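Local coordinates for protein lysozyme M1 (Streptomyces coelicolor, PDB 1JFX) that hydrolyses the beta-1,4 linkages between N-acetylmuramic acid and N-acetylglucosamine in peptidoglycan, including O-acetylated muramyl residues, through its family 25 glycosyl hydrolase domain, at residues D77-N82 with N121-R126; V135-T140 with N152-K157; P170-P173 with T178-F181. All blocks are in the same frame, centred on the assembly; numbering follows the deposited sequence.

Contact 1 (D77-N82 with N121-R126); sequences DYFASN and NDFHAR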
loop_
_atom_site.group_PDB
_atom_site.type_symbol
_atom_site.label_atom_id
_atom_site.label_comp_id
_atom_site.label_asym_id
_atom_site.label_seq_id
_atom_site.Cartn_x
_atom_site.Cartn_y
_atom_site.Cartn_z
ATOM N N ASP A 77 -15.184 1.690 2.079
ATOM C CA ASP A 77 -16.034 0.696 2.741
ATOM C C ASP A 77 -15.841 -0.675 2.076
ATOM O O ASP A 77 -15.726 -1.697 2.761
ATOM C CB ASP A 77 -17.521 1.098 2.684
ATOM C CG ASP A 77 -17.939 2.004 3.834
ATOM O OD1 ASP A 77 -17.495 1.761 4.975
ATOM O OD2 ASP A 77 -18.728 2.960 3.611
ATOM N N TYR A 78 -15.802 -0.701 0.746
ATOM C CA TYR A 78 -15.614 -1.950 0.014
ATOM C C TYR A 78 -14.304 -2.611 0.461
ATOM O O TYR A 78 -14.267 -3.793 0.784
ATOM C CB TYR A 78 -15.596 -1.663 -1.496
ATOM C CG TYR A 78 -15.267 -2.869 -2.352
ATOM C CD1 TYR A 78 -15.926 -4.082 -2.168
ATOM C CD2 TYR A 78 -14.281 -2.796 -3.334
ATOM C CE1 TYR A 78 -15.601 -5.200 -2.945
ATOM C CE2 TYR A 78 -13.949 -3.903 -4.114
ATOM C CZ TYR A 78 -14.611 -5.099 -3.914
ATOM O OH TYR A 78 -14.287 -6.209 -4.677
ATOM N N PHE A 79 -13.234 -1.826 0.498
ATOM C CA PHE A 79 -11.929 -2.317 0.931
ATOM C C PHE A 79 -11.961 -2.823 2.379
ATOM O O PHE A 79 -11.498 -3.928 2.680
ATOM C CB PHE A 79 -10.908 -1.179 0.795
ATOM C CG PHE A 79 -9.520 -1.518 1.283
ATOM C CD1 PHE A 79 -8.864 -2.680 0.868
ATOM C CD2 PHE A 79 -8.840 -0.616 2.098
ATOM C CE1 PHE A 79 -7.530 -2.930 1.257
ATOM C CE2 PHE A 79 -7.530 -0.844 2.492
ATOM C CZ PHE A 79 -6.862 -2.005 2.070
ATOM N N ALA A 80 -12.518 -2.015 3.277
ATOM C CA ALA A 80 -12.571 -2.394 4.690
ATOM C C ALA A 80 -13.377 -3.667 4.944
ATOM O O ALA A 80 -13.118 -4.382 5.920
ATOM C CB ALA A 80 -13.142 -1.239 5.511
ATOM N N SER A 81 -14.343 -3.956 4.076
ATOM C CA SER A 81 -15.164 -5.156 4.234
ATOM C C SER A 81 -14.592 -6.362 3.499
ATOM O O SER A 81 -15.079 -7.491 3.664
ATOM C CB SER A 81 -16.575 -4.906 3.701
ATOM O OG SER A 81 -17.322 -4.082 4.577
ATOM N N ASN A 82 -13.555 -6.133 2.696
ATOM C CA ASN A 82 -12.996 -7.214 1.901
ATOM C C ASN A 82 -11.485 -7.342 1.924
ATOM O O ASN A 82 -10.835 -7.485 0.883
ATOM C CB ASN A 82 -13.517 -7.082 0.471
ATOM C CG ASN A 82 -15.016 -7.307 0.390
ATOM O OD1 ASN A 82 -15.466 -8.433 0.232
ATOM N ND2 ASN A 82 -15.793 -6.238 0.540
ATOM N N ASN A 121 -9.514 12.447 0.391
ATOM C CA ASN A 121 -9.890 12.804 1.755
ATOM C C ASN A 121 -11.050 11.920 2.227
ATOM O O ASN A 121 -11.086 11.477 3.385
ATOM C CB ASN A 121 -10.316 14.268 1.819
ATOM C CG ASN A 121 -10.341 14.790 3.233
ATOM O OD1 ASN A 121 -9.312 14.816 3.907
ATOM N ND2 ASN A 121 -11.511 15.201 3.696
ATOM N N ASP A 122 -11.996 11.661 1.326
ATOM C CA ASP A 122 -13.149 10.834 1.657
ATOM C C ASP A 122 -12.725 9.392 1.933
ATOM O O ASP A 122 -13.229 8.755 2.866
ATOM C CB ASP A 122 -14.184 10.860 0.525
ATOM C CG ASP A 122 -14.935 12.186 0.438
ATOM O OD1 ASP A 122 -14.812 13.016 1.365
ATOM O OD2 ASP A 122 -15.673 12.377 -0.558
ATOM N N PHE A 123 -11.814 8.867 1.119
ATOM C CA PHE A 123 -11.343 7.507 1.330
ATOM C C PHE A 123 -10.637 7.435 2.685
ATOM O O PHE A 123 -10.858 6.509 3.473
ATOM C CB PHE A 123 -10.391 7.070 0.202
ATOM C CG PHE A 123 -10.053 5.596 0.220
ATOM C CD1 PHE A 123 -9.168 5.070 1.165
ATOM C CD2 PHE A 123 -10.638 4.728 -0.702
ATOM C CE1 PHE A 123 -8.875 3.687 1.183
ATOM C CE2 PHE A 123 -10.353 3.361 -0.698
ATOM C CZ PHE A 123 -9.470 2.833 0.248
ATOM N N HIS A 124 -9.796 8.419 2.971
ATOM C CA HIS A 124 -9.096 8.424 4.242
ATOM C C HIS A 124 -10.080 8.504 5.417
ATOM O O HIS A 124 -9.964 7.756 6.384
ATOM C CB HIS A 124 -8.099 9.598 4.307
ATOM C CG HIS A 124 -7.487 9.791 5.661
ATOM N ND1 HIS A 124 -8.170 10.377 6.708
ATOM C CD2 HIS A 124 -6.284 9.417 6.160
ATOM C CE1 HIS A 124 -7.416 10.348 7.792
ATOM N NE2 HIS A 124 -6.267 9.770 7.489
ATOM N N ALA A 125 -11.059 9.398 5.325
ATOM C CA ALA A 125 -12.017 9.556 6.412
ATOM C C ALA A 125 -12.800 8.284 6.675
ATOM O O ALA A 125 -12.972 7.891 7.834
ATOM C CB ALA A 125 -12.979 10.690 6.114
ATOM N N ARG A 126 -13.267 7.633 5.614
ATOM C CA ARG A 126 -14.058 6.421 5.799
ATOM C C ARG A 126 -13.203 5.246 6.254
ATOM O O ARG A 126 -13.638 4.448 7.097
ATOM C CB ARG A 126 -14.816 6.069 4.516
ATOM C CG ARG A 126 -15.745 4.850 4.632
ATOM C CD ARG A 126 -16.702 4.921 5.843
ATOM N NE ARG A 126 -17.465 6.169 5.943
ATOM C CZ ARG A 126 -18.742 6.314 5.589
ATOM N NH1 ARG A 126 -19.439 5.296 5.088
ATOM N NH2 ARG A 126 -19.342 7.481 5.775
#

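Contact 2 (V135-T140 with N152-K157); sequences VVIYTT and NGMAAK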
loop_
_atom_site.group_PDB
_atom_site.type_symbol
_atom_site.label_atom_id
_atom_site.label_comp_id
_atom_site.label_asym_id
_atom_site.label_seq_id
_atom_site.Cartn_x
_atom_site.Cartn_y
_atom_site.Cartn_z
ATOM N N VAL A 135 -4.950 5.607 6.578
ATOM C CA VAL A 135 -4.590 4.811 5.420
ATOM C C VAL A 135 -3.224 5.232 4.869
ATOM O O VAL A 135 -2.878 6.415 4.872
ATOM C CB VAL A 135 -5.670 4.938 4.315
ATOM C CG1 VAL A 135 -5.649 6.348 3.717
ATOM C CG2 VAL A 135 -5.445 3.865 3.235
ATOM N N VAL A 136 -2.436 4.249 4.439
ATOM C CA VAL A 136 -1.128 4.518 3.848
ATOM C C VAL A 136 -1.374 4.801 2.365
ATOM O O VAL A 136 -2.105 4.070 1.708
ATOM C CB VAL A 136 -0.214 3.282 3.995
ATOM C CG1 VAL A 136 1.084 3.475 3.216
ATOM C CG2 VAL A 136 0.068 3.048 5.475
ATOM N N ILE A 137 -0.766 5.856 1.831
ATOM C CA ILE A 137 -0.946 6.186 0.425
ATOM C C ILE A 137 0.232 5.705 -0.426
ATOM O O ILE A 137 1.384 6.101 -0.196
ATOM C CB ILE A 137 -1.120 7.728 0.222
ATOM C CG1 ILE A 137 -2.453 8.185 0.832
ATOM C CG2 ILE A 137 -1.077 8.076 -1.286
ATOM C CD1 ILE A 137 -2.643 9.709 0.811
ATOM N N TYR A 138 -0.065 4.823 -1.380
ATOM C CA TYR A 138 0.946 4.328 -2.322
ATOM C C TYR A 138 0.691 5.044 -3.632
ATOM O O TYR A 138 -0.436 5.015 -4.154
ATOM C CB TYR A 138 0.819 2.811 -2.562
ATOM C CG TYR A 138 1.606 2.305 -3.777
ATOM C CD1 TYR A 138 1.073 2.384 -5.073
ATOM C CD2 TYR A 138 2.888 1.754 -3.630
ATOM C CE1 TYR A 138 1.790 1.930 -6.180
ATOM C CE2 TYR A 138 3.612 1.288 -4.732
ATOM C CZ TYR A 138 3.056 1.380 -6.008
ATOM O OH TYR A 138 3.761 0.910 -7.110
ATOM N N THR A 139 1.730 5.674 -4.168
ATOM C CA THR A 139 1.613 6.380 -5.444
ATOM C C THR A 139 2.993 6.767 -5.941
ATOM O O THR A 139 4.002 6.446 -5.308
ATOM C CB THR A 139 0.740 7.662 -5.298
ATOM O OG1 THR A 139 0.484 8.219 -6.594
ATOM C CG2 THR A 139 1.427 8.711 -4.445
ATOM N N THR A 140 3.039 7.403 -7.107
ATOM C CA THR A 140 4.301 7.895 -7.642
ATOM C C THR A 140 4.293 9.396 -7.432
ATOM O O THR A 140 3.237 10.007 -7.298
ATOM C CB THR A 140 4.474 7.611 -9.164
ATOM O OG1 THR A 140 3.380 8.174 -9.909
ATOM C CG2 THR A 140 4.555 6.097 -9.410
ATOM N N ASN A 152 -0.592 19.302 -0.259
ATOM C CA ASN A 152 0.046 19.042 1.036
ATOM C C ASN A 152 -0.982 18.565 2.077
ATOM O O ASN A 152 -0.637 18.286 3.222
ATOM C CB ASN A 152 0.726 20.314 1.579
ATOM C CG ASN A 152 1.462 20.073 2.905
ATOM O OD1 ASN A 152 2.431 19.312 2.963
ATOM N ND2 ASN A 152 1.002 20.723 3.973
ATOM N N GLY A 153 -2.238 18.449 1.659
ATOM C CA GLY A 153 -3.308 18.081 2.569
ATOM C C GLY A 153 -3.294 16.750 3.290
ATOM O O GLY A 153 -4.037 16.562 4.264
ATOM N N MET A 154 -2.476 15.816 2.827
ATOM C CA MET A 154 -2.415 14.519 3.486
ATOM C C MET A 154 -1.132 14.361 4.273
ATOM O O MET A 154 -0.889 13.302 4.832
ATOM C CB MET A 154 -2.518 13.380 2.461
ATOM C CG MET A 154 -3.787 13.403 1.641
ATOM S SD MET A 154 -5.284 13.336 2.658
ATOM C CE MET A 154 -5.250 11.622 3.227
ATOM N N ALA A 155 -0.312 15.414 4.335
ATOM C CA ALA A 155 0.959 15.324 5.055
ATOM C C ALA A 155 0.825 14.841 6.495
ATOM O O ALA A 155 1.639 14.040 6.962
ATOM C CB ALA A 155 1.686 16.678 5.022
ATOM N N ALA A 156 -0.203 15.303 7.201
ATOM C CA ALA A 156 -0.377 14.886 8.590
ATOM C C ALA A 156 -1.408 13.781 8.745
ATOM O O ALA A 156 -1.704 13.371 9.867
ATOM C CB ALA A 156 -0.769 16.081 9.454
ATOM N N LYS A 157 -1.938 13.288 7.630
ATOM C CA LYS A 157 -2.975 12.256 7.676
ATOM C C LYS A 157 -2.590 10.862 7.207
ATOM O O LYS A 157 -3.101 9.881 7.730
ATOM C CB LYS A 157 -4.181 12.682 6.846
ATOM C CG LYS A 157 -5.032 13.787 7.438
ATOM C CD LYS A 157 -6.209 14.031 6.511
ATOM C CE LYS A 157 -7.239 14.956 7.113
ATOM N NZ LYS A 157 -8.313 15.217 6.113
#

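Contact 3 (P170-P173 with T178-F181); sequences PTVP and TWTF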
loop_
_atom_site.group_PDB
_atom_site.type_symbol
_atom_site.label_atom_id
_atom_site.label_comp_id
_atom_site.label_asym_id
_atom_site.label_seq_id
_atom_site.Cartn_x
_atom_site.Cartn_y
_atom_site.Cartn_z
ATOM N N PRO A 170 14.590 7.683 -2.938
ATOM C CA PRO A 170 13.404 8.183 -3.640
ATOM C C PRO A 170 13.153 9.675 -3.598
ATOM O O PRO A 170 13.467 10.341 -2.612
ATOM C CB PRO A 170 12.271 7.406 -2.974
ATOM C CG PRO A 170 12.724 7.389 -1.518
ATOM C CD PRO A 170 14.241 7.156 -1.603
ATOM N N THR A 171 12.567 10.194 -4.676
ATOM C CA THR A 171 12.196 11.600 -4.726
ATOM C C THR A 171 10.829 11.694 -4.049
ATOM O O THR A 171 9.896 10.970 -4.391
ATOM C CB THR A 171 12.111 12.106 -6.176
ATOM O OG1 THR A 171 13.418 12.070 -6.751
ATOM C CG2 THR A 171 11.576 13.545 -6.225
ATOM N N VAL A 172 10.725 12.584 -3.073
ATOM C CA VAL A 172 9.499 12.757 -2.312
ATOM C C VAL A 172 8.817 14.083 -2.624
ATOM O O VAL A 172 9.462 15.133 -2.605
ATOM C CB VAL A 172 9.821 12.708 -0.798
ATOM C CG1 VAL A 172 8.556 12.954 0.036
ATOM C CG2 VAL A 172 10.450 11.360 -0.453
ATOM N N PRO A 173 7.515 14.050 -2.950
ATOM C CA PRO A 173 6.773 15.283 -3.249
ATOM C C PRO A 173 6.766 16.166 -2.003
ATOM O O PRO A 173 6.817 15.670 -0.877
ATOM C CB PRO A 173 5.364 14.787 -3.566
ATOM C CG PRO A 173 5.576 13.374 -4.046
ATOM C CD PRO A 173 6.660 12.858 -3.129
ATOM N N THR A 178 8.086 12.922 4.635
ATOM C CA THR A 178 9.105 11.904 4.434
ATOM C C THR A 178 8.388 10.691 3.854
ATOM O O THR A 178 7.169 10.726 3.655
ATOM C CB THR A 178 9.770 11.482 5.784
ATOM O OG1 THR A 178 10.891 10.637 5.518
ATOM C CG2 THR A 178 8.781 10.733 6.684
ATOM N N TRP A 179 9.134 9.632 3.560
ATOM C CA TRP A 179 8.495 8.420 3.071
ATOM C C TRP A 179 8.534 7.399 4.199
ATOM O O TRP A 179 9.453 7.404 5.020
ATOM C CB TRP A 179 9.215 7.855 1.835
ATOM C CG TRP A 179 10.671 7.568 2.031
ATOM C CD1 TRP A 179 11.703 8.443 1.876
ATOM C CD2 TRP A 179 11.261 6.303 2.375
ATOM N NE1 TRP A 179 12.902 7.808 2.096
ATOM C CE2 TRP A 179 12.662 6.493 2.403
ATOM C CE3 TRP A 179 10.739 5.030 2.658
ATOM C CZ2 TRP A 179 13.552 5.460 2.699
ATOM C CZ3 TRP A 179 11.626 4.002 2.953
ATOM C CH2 TRP A 179 13.013 4.222 2.972
ATOM N N THR A 180 7.518 6.533 4.240
ATOM C CA THR A 180 7.424 5.478 5.244
ATOM C C THR A 180 7.823 4.145 4.595
ATOM O O THR A 180 8.581 3.373 5.177
ATOM C CB THR A 180 5.997 5.421 5.825
ATOM O OG1 THR A 180 5.749 6.636 6.551
ATOM C CG2 THR A 180 5.840 4.232 6.783
ATOM N N PHE A 181 7.312 3.884 3.396
ATOM C CA PHE A 181 7.691 2.685 2.636
ATOM C C PHE A 181 8.169 3.185 1.285
ATOM O O PHE A 181 7.742 4.248 0.820
ATOM C CB PHE A 181 6.502 1.742 2.418
ATOM C CG PHE A 181 6.026 1.069 3.670
ATOM C CD1 PHE A 181 6.714 -0.025 4.188
ATOM C CD2 PHE A 181 4.887 1.514 4.316
ATOM C CE1 PHE A 181 6.268 -0.668 5.330
ATOM C CE2 PHE A 181 4.426 0.870 5.469
ATOM C CZ PHE A 181 5.112 -0.214 5.975
#

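Contact 1 (D77-N82 with N121-R126)
D77 and R126 pack closely on the partly exposed side of two neighbouring helices, whereas the buried rings of F79 and F123 touch only lightly, through a single pair of atoms. There F79 CD2 is 4.0 Å from F123 CZ and lies near the plane of the F123 ring, at its edge; the two side chains cross at about a right angle. Both rings leave their helices with CG anti to the backbone N (chi1 177° in F79), which carries them inward; F79 also meets the ring of Y127, and F123 rests on A76 and V135. The ion pair is tighter. R126 NH1 donates to D77 OD2 at 2.9 Å in a salt bridge that uses the syn lone pair. The bond is bent, 141° at the hydrogen; OD2 sits at the guanidinium edge, somewhat tilted out of its plane, and the two planes are 57° apart. Bends at chi2 and chi3 fold the R126 chain back along the carboxylate, with CD 3.4 Å from D77 OD1. That second oxygen is bridged to R130, another arginine of helix 113-131. Helices 72-81 and 113-131 are thereby joined in the helical layer around the beta-alpha barrel of this family 25 lysozyme.

Contact 2 (V135-T140 with N152-K157)
I137 holds CG1 beside its backbone N and anti to the carbonyl carbon (chi1 -68°), and an extended chi2 of 174° then sends CD1 out toward the loop. M154 starts the same way, CG beside the backbone N (chi1 -59°), but then bends at chi2 and chi3 into a hook. The two side chains cross at about a right angle, and I137 CD1 sits in the bend of the hook, where three methionine atoms meet it. I137 CD1 lies 4.0 Å from M154 CB, and the same methyl stands 4.0 Å from both CG and CE of M154. All of this is van der Waals contact between buried apolar groups. Strand 136-139 is a parallel barrel strand, bonded through its backbone to strand 96-98 on one side and to P159 and W161 on the other; the loop 152-157 leads from helix 141-148 back to strand 160-163, within the beta-alpha-beta unit that joins these two adjacent parallel strands. A type I turn from N152 to A155, closed by A155 N to N152 O at 3.1 Å, presents M154 to the sheet. Further along, at V135 and K157, the backbones merely come near each other without bonding. Each carbonyl has a partner elsewhere: V135 O takes the hydroxyl of S158, and K157 O receives a weak bond from H124 NE2, whose ring also packs on M154.

Contact 3 (P170-P173 with T178-F181)
P170 lies over one face of the W179 indole within the long loop that joins strands 160-163 and 181-185 of the beta-alpha barrel. The main interaction is CH-pi. P170 CG stands 3.8 Å from the centroid of the five-membered ring, only 18° off the ring normal, and the two side chains cross at about a right angle. The proline is displaced toward the rim of the indole, with its CG 3.6 Å from W179 NE1. The tryptophan reaches this place with CG between its backbone N and carbonyl carbon (chi1 56°), and chi2 of -87° turns the indole roughly crosswise to the CA-CB-CG plane. Apolar contact comes next: V172 CG2, the branch beside its own backbone N, approaches the pyrrole part of the ring obliquely, while its other methyl, CG1, faces the backbone of T178. Polar groups anchor the two arms outside the contact, W179 O accepting from the side chain of N203 and T171 N donating to H164. P170 and W179 both also pack on V162, which seats the pair against the barrel wall. Two side chains converge on one indole carbon, W179 CD1, at 3.7 Å from P170 CG and 3.9 Å from V172 CG2.

How the contacts relate
From the N terminus the chain reaches helix 72-81 first, passes through strand 96-98, and returns with helix 113-131 to close contact 1. The next strand, 136-139, opens contact 2, which closes after helix 141-148, just before strand 160-163. Contact 3 follows as a short closure, with four residues between its segments, in the loop leading to strand 181-185. The three lie in series; none nests in or crosses another. Contacts 1 and 2 touch where H124 CD2 meets V135 CG1 at 4.0 Å, which ties helix 113-131 to the lead-in of strand 136-139. Contact 3 is about 12 Å from contact 1 and about 4 Å from contact 2 between nearest atoms.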